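Local atomic coordinates of RhCC (Rhodococcus jostii RHA1, PDB entry 4U5P), a protein that probably acts as a cofactor-independent oxygenase of the tautomerase superfamily and binds magnesium. Residues Tyr2-Thr7 with Arg63-His68. Sequence-based numbering, arbitrary orientation.
Sequences YWEIFT and RIRLDH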
# COMPACT_ATOMS: atom_id res chain seq x y z
N TYR B 2 5.94 -8.38 -3.29
CA TYR B 2 5.11 -8.11 -2.13
C TYR B 2 3.67 -8.06 -2.59
O TYR B 2 3.25 -7.07 -3.17
CB TYR B 2 5.56 -6.79 -1.49
CG TYR B 2 4.67 -6.21 -0.42
CD1 TYR B 2 4.77 -6.64 0.90
CD2 TYR B 2 3.75 -5.21 -0.73
CE1 TYR B 2 3.96 -6.08 1.89
CE2 TYR B 2 2.94 -4.67 0.24
CZ TYR B 2 3.04 -5.10 1.55
OH TYR B 2 2.24 -4.54 2.52
N TRP B 3 2.93 -9.14 -2.35
CA TRP B 3 1.55 -9.28 -2.82
C TRP B 3 0.54 -9.08 -1.69
O TRP B 3 0.67 -9.68 -0.63
CB TRP B 3 1.32 -10.67 -3.43
CG TRP B 3 1.95 -10.95 -4.77
CD1 TRP B 3 3.27 -10.88 -5.10
CD2 TRP B 3 1.26 -11.37 -5.96
NE1 TRP B 3 3.45 -11.24 -6.42
CE2 TRP B 3 2.23 -11.53 -6.97
CE3 TRP B 3 -0.08 -11.63 -6.27
CZ2 TRP B 3 1.91 -11.95 -8.26
CZ3 TRP B 3 -0.40 -12.03 -7.55
CH2 TRP B 3 0.59 -12.19 -8.53
N GLU B 4 -0.47 -8.25 -1.93
CA GLU B 4 -1.63 -8.13 -1.05
C GLU B 4 -2.83 -8.64 -1.78
O GLU B 4 -3.09 -8.24 -2.92
CB GLU B 4 -1.89 -6.69 -0.63
CG GLU B 4 -0.85 -6.05 0.25
CD GLU B 4 -1.20 -4.59 0.51
OE1 GLU B 4 -1.06 -3.80 -0.44
OE2 GLU B 4 -1.66 -4.26 1.62
N ILE B 5 -3.57 -9.53 -1.13
CA ILE B 5 -4.78 -10.06 -1.71
C ILE B 5 -5.95 -9.84 -0.76
O ILE B 5 -6.07 -10.47 0.29
CB ILE B 5 -4.62 -11.55 -2.04
CG1 ILE B 5 -3.42 -11.73 -2.98
CG2 ILE B 5 -5.91 -12.08 -2.69
CD1 ILE B 5 -3.17 -13.16 -3.42
N PHE B 6 -6.82 -8.90 -1.14
CA PHE B 6 -8.01 -8.59 -0.37
C PHE B 6 -9.17 -9.44 -0.87
O PHE B 6 -9.53 -9.35 -2.03
CB PHE B 6 -8.35 -7.10 -0.52
CG PHE B 6 -7.26 -6.18 -0.03
CD1 PHE B 6 -6.25 -5.76 -0.88
CD2 PHE B 6 -7.27 -5.72 1.27
CE1 PHE B 6 -5.25 -4.91 -0.43
CE2 PHE B 6 -6.28 -4.86 1.72
CZ PHE B 6 -5.28 -4.45 0.86
N THR B 7 -9.76 -10.23 0.03
CA THR B 7 -10.81 -11.18 -0.35
C THR B 7 -12.03 -11.02 0.55
O THR B 7 -11.93 -10.50 1.66
CB THR B 7 -10.33 -12.64 -0.24
OG1 THR B 7 -10.25 -13.01 1.14
CG2 THR B 7 -8.96 -12.83 -0.89
N ARG B 63 -9.38 -8.02 -4.75
CA ARG B 63 -8.53 -6.96 -5.25
C ARG B 63 -7.08 -7.30 -4.91
O ARG B 63 -6.76 -7.60 -3.75
CB ARG B 63 -8.93 -5.61 -4.67
CG ARG B 63 -8.23 -4.41 -5.29
CD ARG B 63 -8.50 -4.34 -6.79
NE ARG B 63 -8.11 -3.09 -7.42
CZ ARG B 63 -6.87 -2.78 -7.80
NH1 ARG B 63 -5.87 -3.62 -7.58
NH2 ARG B 63 -6.64 -1.60 -8.39
N ILE B 64 -6.22 -7.30 -5.92
CA ILE B 64 -4.81 -7.67 -5.73
C ILE B 64 -3.93 -6.48 -6.06
O ILE B 64 -4.09 -5.84 -7.09
CB ILE B 64 -4.42 -8.87 -6.62
CG1 ILE B 64 -5.35 -10.06 -6.31
CG2 ILE B 64 -2.96 -9.29 -6.38
CD1 ILE B 64 -5.28 -11.15 -7.35
N ARG B 65 -2.98 -6.21 -5.18
CA ARG B 65 -1.98 -5.16 -5.41
C ARG B 65 -0.61 -5.72 -5.04
O ARG B 65 -0.47 -6.38 -4.01
CB ARG B 65 -2.29 -3.91 -4.58
CG ARG B 65 -1.32 -2.79 -4.79
CD ARG B 65 -1.43 -1.72 -3.74
NE ARG B 65 -0.57 -0.59 -4.09
CZ ARG B 65 0.75 -0.59 -3.96
NH1 ARG B 65 1.40 -1.64 -3.46
NH2 ARG B 65 1.42 0.49 -4.34
N LEU B 66 0.39 -5.49 -5.89
CA LEU B 66 1.75 -5.91 -5.54
C LEU B 66 2.81 -4.88 -5.83
O LEU B 66 2.65 -4.05 -6.72
CB LEU B 66 2.12 -7.21 -6.25
CG LEU B 66 1.90 -7.34 -7.74
CD1 LEU B 66 2.94 -8.22 -8.41
CD2 LEU B 66 0.52 -7.94 -7.95
N ASP B 67 3.89 -4.94 -5.04
CA ASP B 67 5.13 -4.22 -5.31
C ASP B 67 6.17 -5.18 -5.85
O ASP B 67 6.34 -6.29 -5.34
CB ASP B 67 5.71 -3.54 -4.06
CG ASP B 67 4.90 -2.34 -3.60
OD1 ASP B 67 4.19 -1.73 -4.41
OD2 ASP B 67 5.01 -1.99 -2.40
N HIS B 68 6.87 -4.75 -6.90
CA HIS B 68 8.08 -5.41 -7.36
C HIS B 68 9.27 -4.59 -6.91
O HIS B 68 9.38 -3.41 -7.26
CB HIS B 68 8.11 -5.57 -8.87
CG HIS B 68 7.38 -6.77 -9.37
ND1 HIS B 68 7.35 -7.11 -10.70
CD2 HIS B 68 6.67 -7.72 -8.71
CE1 HIS B 68 6.64 -8.22 -10.85
NE2 HIS B 68 6.21 -8.61 -9.66
O HOH W 1 0.57 -4.14 -2.32
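The carbonyl oxygen of Arg65 is gripped twice: Glu4 N donates to Arg65 O at 2.8 Å, nearly along the C=O axis, and a water adds a weak second bond at 3.0 Å to the same oxygen. That water also donates to Glu4 OE1 and accepts from Arg65 NH1, which it meets at the edge of the guanidinium. It thus joins two side chains whose charged atoms, Glu4 OE1 and Arg65 NH1, stand 4.5 Å apart, too far for a direct salt bridge. The pairing illustrates how one antiparallel strand pair can present a polar side to neighbouring subunits and an apolar side to a helix. Arg65, extended from CG to NE with CG opposite its own N (chi1 -179°), reaches along the strand, and its NH1 forms a salt bridge with Asp67 OD1 at 2.9 Å, approaching from above the carboxylate plane. Further salt bridges run between subunits, Arg65 NE to Asp67 of the second and Asp67 OD2 to Arg65 of the third, beside Asp106, a residue seen to bind magnesium in this protein.

Hydrogen-bonded pairs Tyr2–Asp67, Glu4–Arg65 and Phe6–Arg63 carry the backbone, each with two N–H···O bonds. On the face bearing Trp3, Ile5, Ile64 and Leu66 the contact is apolar across the strands. Leu66 holds CD2 3.9 Å from the centroid of the six-membered ring of Trp3, a CH-pi contact over the face. Ile64 CG2 touches Trp3 CE3 at 3.7 Å, and Trp3 NE1 is hydrogen-bonded to Tyr28 OH. Replacing Trp3 by an alanine is likely to strip Leu66 CD2 of its ring and Tyr28 OH of its indole partner.

Strands 2-8 and 40-46, parallel and joined through helix 14-32, form a beta-alpha-beta unit; 100-107 flanks 63-68, and the helix packs on Trp3, Ile5 and Leu66.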